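Protein-tyrosine-phosphatase PTP1 (Arabidopsis thaliana, PDB 6KRW) hydrolyses phosphotyrosine in proteins, dephosphorylating MAP kinases such as MPK6 and so modulating plant defence responses. Local coordinates at residues A[148-153]-A[196-201]; A[177-182]-A[220-225]; A[133-138]-A[202-207]; A[102-107]-A[226-231]. One frame throughout, in Å; residues are numbered along the deposited sequence.

Overall arrangement
From the N terminus the chain passes first through 102-107, opening the longest loop, which interaction 4 closes only at 226-231 and which encloses the other three contacts. Residues 133-138 and 148-153 follow; interaction 1 closes first, when strand 194-200 brings 196-201 back to 148-153, and interaction 3 closes round it directly afterwards at 202-207. Interaction 2 starts at 177-182, within both of these loops, and ends beyond them at 220-225, so it crosses both. All four reach one mixed sheet: interactions 1 and 3 attach loops to its middle strands, interaction 2 adds helix 214-223, and interaction 4 ties that helix's exit to the approach of strand 106-109.

Interaction 1. Residues A[148-153]-A[196-201]; sequences GDYFQD and VLHIQY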
# COMPACT_ATOMS: atom_id res chain seq x y z
N GLY A 148 -12.73 -6.42 6.60
CA GLY A 148 -14.18 -6.55 6.38
C GLY A 148 -14.49 -6.54 4.90
O GLY A 148 -13.69 -6.03 4.11
N ASP A 149 -15.62 -7.14 4.51
CA ASP A 149 -16.03 -7.13 3.08
C ASP A 149 -16.66 -5.79 2.73
O ASP A 149 -17.83 -5.56 3.01
CB ASP A 149 -16.99 -8.29 2.79
CG ASP A 149 -17.44 -8.36 1.34
OD1 ASP A 149 -17.13 -7.43 0.58
OD2 ASP A 149 -18.15 -9.35 1.00
N TYR A 150 -15.85 -4.89 2.18
CA TYR A 150 -16.31 -3.54 1.80
C TYR A 150 -16.50 -3.46 0.29
O TYR A 150 -16.78 -2.37 -0.17
CB TYR A 150 -15.28 -2.51 2.30
CG TYR A 150 -13.90 -2.62 1.67
CD1 TYR A 150 -13.60 -1.98 0.48
CD2 TYR A 150 -12.92 -3.43 2.22
CE1 TYR A 150 -12.37 -2.14 -0.13
CE2 TYR A 150 -11.69 -3.62 1.62
CZ TYR A 150 -11.42 -2.97 0.43
OH TYR A 150 -10.23 -3.12 -0.22
N PHE A 151 -16.46 -4.58 -0.45
CA PHE A 151 -16.41 -4.43 -1.93
C PHE A 151 -17.23 -5.47 -2.70
O PHE A 151 -17.48 -5.22 -3.89
CB PHE A 151 -14.96 -4.45 -2.41
CG PHE A 151 -14.20 -5.67 -1.98
CD1 PHE A 151 -13.48 -5.67 -0.80
CD2 PHE A 151 -14.17 -6.82 -2.76
CE1 PHE A 151 -12.76 -6.78 -0.38
CE2 PHE A 151 -13.44 -7.92 -2.35
CZ PHE A 151 -12.76 -7.92 -1.15
N GLN A 152 -17.65 -6.58 -2.12
CA GLN A 152 -18.39 -7.60 -2.90
C GLN A 152 -19.87 -7.21 -2.95
O GLN A 152 -20.42 -6.82 -1.93
CB GLN A 152 -18.18 -8.97 -2.27
CG GLN A 152 -16.74 -9.46 -2.35
CD GLN A 152 -16.61 -10.91 -1.97
OE1 GLN A 152 -16.39 -11.77 -2.82
NE2 GLN A 152 -16.79 -11.19 -0.69
N ASP A 153 -20.48 -7.31 -4.13
CA ASP A 153 -21.90 -6.91 -4.32
C ASP A 153 -22.66 -8.05 -5.01
O ASP A 153 -23.50 -7.76 -5.90
CB ASP A 153 -22.00 -5.59 -5.07
CG ASP A 153 -21.71 -5.69 -6.56
OD1 ASP A 153 -20.99 -6.62 -6.96
OD2 ASP A 153 -22.20 -4.83 -7.32
N VAL A 196 -12.82 2.84 -9.82
CA VAL A 196 -11.67 2.40 -9.01
C VAL A 196 -11.31 0.97 -9.40
O VAL A 196 -12.21 0.11 -9.33
CB VAL A 196 -12.00 2.49 -7.52
CG1 VAL A 196 -10.83 2.00 -6.68
CG2 VAL A 196 -12.42 3.90 -7.14
N LEU A 197 -10.06 0.74 -9.76
CA LEU A 197 -9.58 -0.66 -9.95
C LEU A 197 -9.10 -1.22 -8.61
O LEU A 197 -8.18 -0.64 -7.97
CB LEU A 197 -8.46 -0.73 -10.99
CG LEU A 197 -7.96 -2.15 -11.28
CD1 LEU A 197 -9.05 -3.02 -11.89
CD2 LEU A 197 -6.73 -2.09 -12.17
N HIS A 198 -9.75 -2.28 -8.18
CA HIS A 198 -9.45 -3.04 -6.95
C HIS A 198 -8.66 -4.28 -7.32
O HIS A 198 -9.15 -5.10 -8.13
CB HIS A 198 -10.73 -3.32 -6.19
CG HIS A 198 -10.57 -3.95 -4.85
ND1 HIS A 198 -10.44 -5.30 -4.65
CD2 HIS A 198 -10.59 -3.37 -3.62
CE1 HIS A 198 -10.40 -5.57 -3.36
NE2 HIS A 198 -10.45 -4.37 -2.70
N ILE A 199 -7.49 -4.43 -6.74
CA ILE A 199 -6.58 -5.58 -6.98
C ILE A 199 -6.42 -6.33 -5.67
O ILE A 199 -5.85 -5.76 -4.74
CB ILE A 199 -5.24 -5.13 -7.59
CG1 ILE A 199 -5.42 -4.26 -8.83
CG2 ILE A 199 -4.36 -6.33 -7.87
CD1 ILE A 199 -4.13 -3.67 -9.36
N GLN A 200 -6.88 -7.57 -5.62
CA GLN A 200 -6.73 -8.40 -4.41
C GLN A 200 -5.76 -9.56 -4.65
O GLN A 200 -5.94 -10.27 -5.66
CB GLN A 200 -8.08 -8.92 -3.93
CG GLN A 200 -7.91 -9.75 -2.66
CD GLN A 200 -9.16 -10.39 -2.13
OE1 GLN A 200 -10.18 -10.48 -2.81
NE2 GLN A 200 -9.06 -10.90 -0.91
N TYR A 201 -4.85 -9.77 -3.72
CA TYR A 201 -3.85 -10.86 -3.70
C TYR A 201 -4.04 -11.72 -2.43
O TYR A 201 -3.61 -11.31 -1.37
CB TYR A 201 -2.44 -10.29 -3.81
CG TYR A 201 -1.37 -11.34 -3.84
CD1 TYR A 201 -1.55 -12.55 -4.51
CD2 TYR A 201 -0.15 -11.12 -3.24
CE1 TYR A 201 -0.56 -13.52 -4.54
CE2 TYR A 201 0.86 -12.07 -3.27
CZ TYR A 201 0.66 -13.26 -3.93
OH TYR A 201 1.68 -14.17 -3.94
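A buried aromatic cluster joins the loop 148-153 to strand 194-200 of the central sheet, with Tyr150 and Phe151 meeting His198. Its polar anchor runs from His198 NE2 to Tyr150 OH, 2.8 Å long with an N-H...O angle of 149°. The hydroxyl sits at the edge of the imidazole and in its plane, approached from the opposite direction by a histidine side chain whose CG is anti to the backbone N (chi1 -173°). Tyr150 OH has a second hydrogen-bond partner in His236 NE2, so two imidazoles hold it.

Phe151 crosses His198 at about a right angle and offers it a ring face: His198 CE1 stands 3.8 Å above the plane of the Phe151 ring, over its centre, with the ring planes inclined at 32°. Over the other face of Phe151 lies Asp149 OD1, which accepts from Phe151 N at 3.1 Å, closing an Asx turn, and from Gln152 N at 2.9 Å, extending it to an Asx motif. Gln200 OE1, bonded to Arg180 NH1, comes within 4.0 Å of Phe151 CZ. With an alanine at Phe151, the imidazole of His198 would probably lose the ring packed against it and be freer to tilt away from Tyr150 OH. A tyrosine bound to the histidine just before the catalytic cysteine is a feature also known from PTP1B; here the side chain of Tyr150 lies about 10 Å from that of Cys237.

Interaction 2. Residues A[177-182]-A[220-225]; sequences LMLRNL and LKRLYQ
Arg222 NE forms a salt bridge with Glu218 OE2, one turn back along helix 214-223, and the guanidinium so held turns a face to Leu179. Leu179 CD1 stands 3.6 Å above the guanidinium plane of Arg222, over its centre, and is 3.7 Å from both Arg222 CZ and Arg222 NH2. The two side chains cross at about a right angle, so that one methyl group of the leucine meets the flat cation from above. Arg222 gets there by leaving the helix with CG anti to the carbonyl carbon (chi1 -69°) and running straight out from CG to NE. Leu177 adds a looser touch, its CD1 lying 4.4 Å from Arg222 NE. The contact is thus apolar carbon against a delocalised cation, whose charge is answered within the helix; Leu179 is poorly ordered, and its exact pose deserves caution.

An alanine in place of Arg222 would probably leave Glu218 without its salt-bridge mate and open a gap over the Leu179 methyl. Closer to the core, Leu179 and Leu223 both pack on Ile199, so the helix also bears on the sheet through that residue. Helix 214-223 connects strand 194-200 to the parallel strand 233-236, a beta-alpha-beta crossover that passes over strand 131-134, and Arg222 reaches from it to the antiparallel strand 178-186 beside the first of these strands.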
# COMPACT_ATOMS: atom_id res chain seq x y z
N LEU A 177 -4.26 -13.01 -9.02
CA LEU A 177 -4.85 -11.69 -8.70
C LEU A 177 -6.34 -11.71 -9.06
O LEU A 177 -6.68 -12.34 -10.03
CB LEU A 177 -4.12 -10.62 -9.48
CG LEU A 177 -2.64 -10.48 -9.17
CD1 LEU A 177 -2.05 -9.36 -10.03
CD2 LEU A 177 -2.39 -10.20 -7.68
N MET A 178 -7.14 -10.96 -8.30
CA MET A 178 -8.57 -10.69 -8.58
C MET A 178 -8.71 -9.21 -8.90
O MET A 178 -8.28 -8.38 -8.03
CB MET A 178 -9.45 -11.08 -7.41
CG MET A 178 -9.73 -12.55 -7.34
SD MET A 178 -10.56 -13.00 -5.82
CE MET A 178 -9.19 -12.90 -4.65
N LEU A 179 -9.08 -8.88 -10.12
CA LEU A 179 -9.27 -7.52 -10.63
C LEU A 179 -10.75 -7.18 -10.63
O LEU A 179 -11.45 -7.82 -11.35
CB LEU A 179 -8.63 -7.38 -12.00
CG LEU A 179 -7.24 -7.97 -12.15
CD1 LEU A 179 -6.78 -7.87 -13.60
CD2 LEU A 179 -6.22 -7.28 -11.24
N ARG A 180 -11.16 -6.18 -9.86
CA ARG A 180 -12.55 -5.70 -9.82
C ARG A 180 -12.59 -4.25 -10.25
O ARG A 180 -12.02 -3.42 -9.55
CB ARG A 180 -13.16 -5.87 -8.44
CG ARG A 180 -13.22 -7.29 -7.93
CD ARG A 180 -13.79 -7.34 -6.54
NE ARG A 180 -14.12 -8.67 -6.05
CZ ARG A 180 -13.28 -9.50 -5.41
NH1 ARG A 180 -12.02 -9.17 -5.18
NH2 ARG A 180 -13.72 -10.67 -4.99
N ASN A 181 -13.26 -3.97 -11.35
CA ASN A 181 -13.58 -2.60 -11.79
C ASN A 181 -14.82 -2.15 -11.03
O ASN A 181 -15.93 -2.68 -11.26
CB ASN A 181 -13.80 -2.54 -13.30
CG ASN A 181 -13.79 -1.14 -13.84
OD1 ASN A 181 -14.70 -0.35 -13.58
ND2 ASN A 181 -12.77 -0.81 -14.61
N LEU A 182 -14.61 -1.19 -10.12
CA LEU A 182 -15.67 -0.75 -9.20
C LEU A 182 -16.10 0.66 -9.58
O LEU A 182 -15.31 1.43 -10.14
CB LEU A 182 -15.14 -0.73 -7.76
CG LEU A 182 -14.67 -2.07 -7.21
CD1 LEU A 182 -14.21 -1.92 -5.76
CD2 LEU A 182 -15.78 -3.10 -7.38
N LEU A 220 2.63 -4.54 -9.69
CA LEU A 220 3.42 -3.35 -10.10
C LEU A 220 3.36 -3.16 -11.61
O LEU A 220 3.19 -2.02 -12.08
CB LEU A 220 4.87 -3.53 -9.61
CG LEU A 220 5.86 -2.47 -10.11
CD1 LEU A 220 5.40 -1.07 -9.69
CD2 LEU A 220 7.25 -2.76 -9.57
N LYS A 221 3.44 -4.25 -12.37
CA LYS A 221 3.41 -4.14 -13.85
C LYS A 221 2.08 -3.54 -14.30
O LYS A 221 2.09 -2.70 -15.24
CB LYS A 221 3.63 -5.51 -14.47
CG LYS A 221 5.03 -6.05 -14.29
CD LYS A 221 5.19 -7.46 -14.85
CE LYS A 221 6.53 -8.08 -14.52
NZ LYS A 221 7.66 -7.35 -15.15
N ARG A 222 0.97 -3.91 -13.66
CA ARG A 222 -0.35 -3.36 -14.04
C ARG A 222 -0.45 -1.87 -13.66
O ARG A 222 -1.20 -1.14 -14.29
CB ARG A 222 -1.47 -4.17 -13.40
CG ARG A 222 -1.59 -5.57 -13.99
CD ARG A 222 -2.68 -6.38 -13.33
NE ARG A 222 -2.79 -7.69 -13.99
CZ ARG A 222 -3.38 -7.91 -15.14
NH1 ARG A 222 -3.40 -9.13 -15.65
NH2 ARG A 222 -3.95 -6.90 -15.78
N LEU A 223 0.33 -1.45 -12.67
CA LEU A 223 0.22 -0.05 -12.17
C LEU A 223 1.27 0.86 -12.80
O LEU A 223 1.17 2.08 -12.59
CB LEU A 223 0.33 -0.05 -10.64
CG LEU A 223 -0.77 -0.81 -9.89
CD1 LEU A 223 -0.62 -0.60 -8.39
CD2 LEU A 223 -2.17 -0.43 -10.37
N TYR A 224 2.23 0.33 -13.57
CA TYR A 224 3.21 1.20 -14.26
C TYR A 224 2.48 2.27 -15.09
O TYR A 224 2.99 3.42 -15.16
CB TYR A 224 4.10 0.39 -15.20
CG TYR A 224 5.24 -0.38 -14.56
CD1 TYR A 224 5.96 0.11 -13.49
CD2 TYR A 224 5.64 -1.60 -15.10
CE1 TYR A 224 7.03 -0.60 -12.96
CE2 TYR A 224 6.70 -2.32 -14.57
CZ TYR A 224 7.40 -1.82 -13.50
OH TYR A 224 8.45 -2.53 -12.98
N GLN A 225 1.32 1.91 -15.63
CA GLN A 225 0.57 2.74 -16.62
C GLN A 225 -0.23 3.84 -15.92
O GLN A 225 -0.68 4.76 -16.62
CB GLN A 225 -0.38 1.86 -17.45
CG GLN A 225 0.22 0.53 -17.87
CD GLN A 225 1.33 0.70 -18.88
OE1 GLN A 225 1.34 1.64 -19.67
NE2 GLN A 225 2.28 -0.23 -18.87

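Interaction 3. Residues A[133-138]-A[202-207]; sequences VMLTRL and PEWPDH
Pro202 opens the contact with its carbonyl: Pro202 O accepts from Arg137 NE at 3.0 Å, with an N-H...O angle of 155° and the donor tilted 24° from the carbonyl plane. The ring takes part too, Pro202 CB lying 3.9 Å from Arg137 CG. Next, Glu203 folds back at chi2 and offers OE1 to Arg137 NH2 in a 2.9 Å salt bridge. The carboxylate is met on its syn side and lies at the edge of the guanidinium, although the two planes are turned 64° apart. One arginine, extended from CG to NE, therefore holds a backbone and a side-chain acceptor on successive residues.

Trp204 then turns inward, its CG anti to the backbone N, and runs alongside Leu135 in the same direction, with Trp204 CE3 4.1 Å from Leu135 CD2. The indole NE1 bonds to Gly208 O, and Trp204 O to Arg243 NH1. Asp206, inferred to bind substrate, forms a salt bridge with Lys146, while His207 N bonds to a citrate ion, probably from the crystallisation liquor. Trp204, Pro205 and Asp206 form the motif that names the WPD loop of tyrosine phosphatases. The chemistry is divided: a charged clamp between Arg137 and Glu203, each also touching a crystal neighbour, and a buried apolar contact at Trp204. Together they imply a loop tied at its beginning to the chain just past strand 131-134, where the side chain of Leu135 comes about 4 Å from that of Cys237.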
# COMPACT_ATOMS: atom_id res chain seq x y z
N VAL A 133 -5.06 -1.60 -3.70
CA VAL A 133 -4.24 -2.82 -3.59
C VAL A 133 -4.56 -3.47 -2.27
O VAL A 133 -4.24 -2.89 -1.20
CB VAL A 133 -2.75 -2.58 -3.80
CG1 VAL A 133 -1.95 -3.85 -3.66
CG2 VAL A 133 -2.47 -1.86 -5.10
N MET A 134 -5.14 -4.65 -2.34
CA MET A 134 -5.54 -5.41 -1.14
C MET A 134 -4.66 -6.65 -1.03
O MET A 134 -4.74 -7.51 -1.93
CB MET A 134 -7.00 -5.82 -1.28
CG MET A 134 -7.50 -6.62 -0.12
SD MET A 134 -9.25 -6.88 -0.26
CE MET A 134 -9.49 -7.77 1.27
N LEU A 135 -3.90 -6.82 0.05
CA LEU A 135 -2.86 -7.87 0.19
C LEU A 135 -3.23 -8.85 1.29
O LEU A 135 -2.35 -9.42 1.89
CB LEU A 135 -1.52 -7.19 0.48
CG LEU A 135 -1.08 -6.20 -0.58
CD1 LEU A 135 0.13 -5.39 -0.07
CD2 LEU A 135 -0.77 -6.87 -1.90
N THR A 136 -4.52 -9.07 1.51
CA THR A 136 -4.95 -10.00 2.58
C THR A 136 -6.22 -10.73 2.11
O THR A 136 -6.90 -10.18 1.29
CB THR A 136 -5.24 -9.25 3.88
OG1 THR A 136 -5.58 -10.11 4.98
CG2 THR A 136 -6.32 -8.21 3.73
N ARG A 137 -6.45 -11.85 2.76
CA ARG A 137 -7.78 -12.49 2.80
C ARG A 137 -8.63 -11.77 3.83
O ARG A 137 -8.07 -11.11 4.74
CB ARG A 137 -7.66 -13.97 3.17
CG ARG A 137 -6.85 -14.79 2.18
CD ARG A 137 -6.83 -16.25 2.63
NE ARG A 137 -6.08 -17.08 1.72
CZ ARG A 137 -6.06 -18.43 1.82
NH1 ARG A 137 -6.60 -19.03 2.87
NH2 ARG A 137 -5.42 -19.16 0.91
N LEU A 138 -9.95 -11.92 3.72
CA LEU A 138 -10.85 -11.44 4.79
C LEU A 138 -10.57 -12.20 6.09
O LEU A 138 -10.66 -11.61 7.16
CB LEU A 138 -12.31 -11.57 4.32
CG LEU A 138 -12.69 -10.78 3.06
CD1 LEU A 138 -14.11 -11.09 2.63
CD2 LEU A 138 -12.51 -9.28 3.26
N PRO A 202 -4.72 -12.94 -2.40
CA PRO A 202 -4.97 -13.81 -1.18
C PRO A 202 -3.86 -14.80 -0.79
O PRO A 202 -4.01 -15.48 0.21
CB PRO A 202 -6.24 -14.56 -1.62
CG PRO A 202 -6.02 -14.77 -3.11
CD PRO A 202 -5.38 -13.49 -3.59
N GLU A 203 -2.69 -14.69 -1.44
CA GLU A 203 -1.67 -15.74 -1.13
C GLU A 203 -0.45 -15.08 -0.49
O GLU A 203 0.67 -15.55 -0.68
CB GLU A 203 -1.34 -16.54 -2.37
CG GLU A 203 -2.50 -17.41 -2.82
CD GLU A 203 -3.17 -18.24 -1.72
OE1 GLU A 203 -4.42 -18.21 -1.65
OE2 GLU A 203 -2.46 -18.94 -0.95
N TRP A 204 -0.69 -14.05 0.30
CA TRP A 204 0.41 -13.44 1.09
C TRP A 204 0.01 -13.55 2.55
O TRP A 204 -0.79 -12.75 3.04
CB TRP A 204 0.61 -11.99 0.65
CG TRP A 204 1.87 -11.35 1.16
CD1 TRP A 204 2.64 -11.74 2.20
CD2 TRP A 204 2.50 -10.19 0.60
NE1 TRP A 204 3.72 -10.90 2.35
CE2 TRP A 204 3.67 -9.96 1.36
CE3 TRP A 204 2.21 -9.35 -0.48
CZ2 TRP A 204 4.53 -8.89 1.12
CZ3 TRP A 204 3.07 -8.30 -0.72
CH2 TRP A 204 4.21 -8.08 0.06
N PRO A 205 0.56 -14.54 3.28
CA PRO A 205 0.17 -14.75 4.67
C PRO A 205 0.59 -13.60 5.60
O PRO A 205 1.64 -13.00 5.41
CB PRO A 205 0.85 -16.06 5.08
CG PRO A 205 1.85 -16.37 3.98
CD PRO A 205 1.51 -15.53 2.77
N ASP A 206 -0.24 -13.38 6.60
CA ASP A 206 -0.04 -12.38 7.66
C ASP A 206 1.31 -12.71 8.33
O ASP A 206 1.56 -13.87 8.68
CB ASP A 206 -1.27 -12.41 8.56
CG ASP A 206 -1.07 -11.79 9.93
OD1 ASP A 206 0.01 -11.26 10.16
OD2 ASP A 206 -1.99 -11.83 10.75
N HIS A 207 2.18 -11.72 8.42
CA HIS A 207 3.53 -11.81 9.05
C HIS A 207 4.42 -12.80 8.29
O HIS A 207 5.38 -13.27 8.86
CB HIS A 207 3.39 -12.03 10.57
CG HIS A 207 3.13 -10.75 11.30
ND1 HIS A 207 3.86 -9.59 11.04
CD2 HIS A 207 2.23 -10.42 12.25
CE1 HIS A 207 3.42 -8.62 11.80
NE2 HIS A 207 2.42 -9.09 12.55

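Interaction 4. Residues A[102-107]-A[226-231]; sequences SISQFI and VPPSLG
Over one face of the peptide group joining Ile103 to Ser104 lies the edge of the Pro228 ring formed by CB and CG. Pro228 CG sits almost directly above Ile103 C at 3.7 Å, and Pro228 CB is 3.6 Å from Ile103 O, so ring carbons of the proline press on a flat amide. The same CG also touches the preceding peptide through Ile103 N, and approaches Ser104 OG at 4.0 Å.

Beside this apolar wedge, three waters bridge the polar groups. Ser104 OG, placed beside its own backbone N (chi1 -52°), is 2.7 Å from the first water, which donates to Val226 O; the hydroxyl also bonds to His251 NE2. A second water accepts from Gln105 N at 2.9 Å and donates to Gly231 O. The third accepts from the side-chain amide of Gln105, with NE2 2.7 Å away, and donates to Pro228 O at 2.8 Å. Pro228 O is also the acceptor for Gly231 N at the close of the short 3-10 turn 228-230. Gly231 itself has backbone angles (phi 145°) at which a CB would be jammed against the carbonyl of Leu230.

The turn follows helix 214-223 and leads into strand 233-236, while Ser104 and Gln105 lead into strand 106-109. These two strands run parallel as neighbours in the sheet, and Gln105 already shares a backbone hydrogen bond with Ile233. Helix 242-259 flanks the contact, holding Ser104 N through Gln255 and packing against Ile103.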
# COMPACT_ATOMS: atom_id res chain seq x y z
N SER A 102 6.25 11.20 -11.85
CA SER A 102 6.62 9.81 -12.22
C SER A 102 6.62 8.89 -11.01
O SER A 102 6.88 7.70 -11.20
CB SER A 102 7.95 9.77 -12.93
OG SER A 102 7.94 10.63 -14.06
N ILE A 103 6.41 9.41 -9.80
CA ILE A 103 6.50 8.61 -8.55
C ILE A 103 5.15 8.66 -7.83
O ILE A 103 4.71 9.75 -7.46
CB ILE A 103 7.68 9.09 -7.69
CG1 ILE A 103 8.98 9.04 -8.51
CG2 ILE A 103 7.76 8.24 -6.43
CD1 ILE A 103 10.13 9.70 -7.88
N SER A 104 4.51 7.49 -7.68
CA SER A 104 3.21 7.36 -6.99
C SER A 104 3.35 7.74 -5.52
O SER A 104 4.39 7.44 -4.88
CB SER A 104 2.67 5.96 -7.06
OG SER A 104 2.63 5.49 -8.42
N GLN A 105 2.27 8.29 -4.99
CA GLN A 105 2.08 8.39 -3.54
C GLN A 105 1.05 7.34 -3.15
O GLN A 105 0.20 6.92 -4.01
CB GLN A 105 1.68 9.81 -3.15
CG GLN A 105 0.32 10.25 -3.59
CD GLN A 105 0.06 11.72 -3.33
OE1 GLN A 105 0.66 12.33 -2.42
NE2 GLN A 105 -0.86 12.28 -4.11
N PHE A 106 1.13 6.89 -1.92
CA PHE A 106 0.23 5.86 -1.39
C PHE A 106 -0.55 6.37 -0.20
O PHE A 106 -0.08 7.22 0.57
CB PHE A 106 0.97 4.59 -0.98
CG PHE A 106 2.02 4.15 -1.95
CD1 PHE A 106 3.33 4.59 -1.85
CD2 PHE A 106 1.71 3.26 -2.97
CE1 PHE A 106 4.30 4.19 -2.74
CE2 PHE A 106 2.69 2.84 -3.86
CZ PHE A 106 3.98 3.29 -3.75
N ILE A 107 -1.71 5.80 0.02
CA ILE A 107 -2.41 5.79 1.31
C ILE A 107 -2.29 4.40 1.91
O ILE A 107 -2.90 3.45 1.35
CB ILE A 107 -3.84 6.30 1.22
CG1 ILE A 107 -3.85 7.78 0.85
CG2 ILE A 107 -4.57 6.06 2.52
CD1 ILE A 107 -5.24 8.31 0.56
N VAL A 226 -0.41 3.76 -14.61
CA VAL A 226 -1.38 4.64 -13.90
C VAL A 226 -0.64 5.91 -13.51
O VAL A 226 0.25 5.86 -12.67
CB VAL A 226 -1.97 3.93 -12.67
CG1 VAL A 226 -2.96 4.83 -11.95
CG2 VAL A 226 -2.60 2.59 -13.04
N PRO A 227 -0.98 7.08 -14.08
CA PRO A 227 -0.27 8.31 -13.77
C PRO A 227 -0.38 8.64 -12.28
O PRO A 227 -1.47 8.63 -11.72
CB PRO A 227 -0.95 9.38 -14.62
CG PRO A 227 -1.60 8.59 -15.72
CD PRO A 227 -2.03 7.28 -15.09
N PRO A 228 0.75 8.91 -11.60
CA PRO A 228 0.70 9.36 -10.21
C PRO A 228 -0.22 10.56 -9.97
O PRO A 228 -0.80 10.66 -8.91
CB PRO A 228 2.17 9.72 -9.94
CG PRO A 228 2.92 8.73 -10.79
CD PRO A 228 2.13 8.65 -12.06
N SER A 229 -0.39 11.42 -10.97
CA SER A 229 -1.24 12.63 -10.81
C SER A 229 -2.73 12.27 -10.71
O SER A 229 -3.51 13.16 -10.37
CB SER A 229 -1.00 13.59 -11.94
OG SER A 229 -1.38 13.01 -13.18
N LEU A 230 -3.11 11.02 -10.98
CA LEU A 230 -4.56 10.64 -10.89
C LEU A 230 -4.98 10.59 -9.42
O LEU A 230 -6.17 10.76 -9.13
CB LEU A 230 -4.78 9.26 -11.51
CG LEU A 230 -5.48 9.19 -12.85
CD1 LEU A 230 -4.73 9.99 -13.90
CD2 LEU A 230 -5.60 7.72 -13.23
N GLY A 231 -4.04 10.31 -8.53
CA GLY A 231 -4.34 10.31 -7.09
C GLY A 231 -3.54 9.24 -6.37
O GLY A 231 -2.83 8.45 -6.99
O HOH W 1 0.33 5.92 -9.77
O HOH W 2 0.08 8.76 -6.81
O HOH W 3 -1.71 12.12 -6.70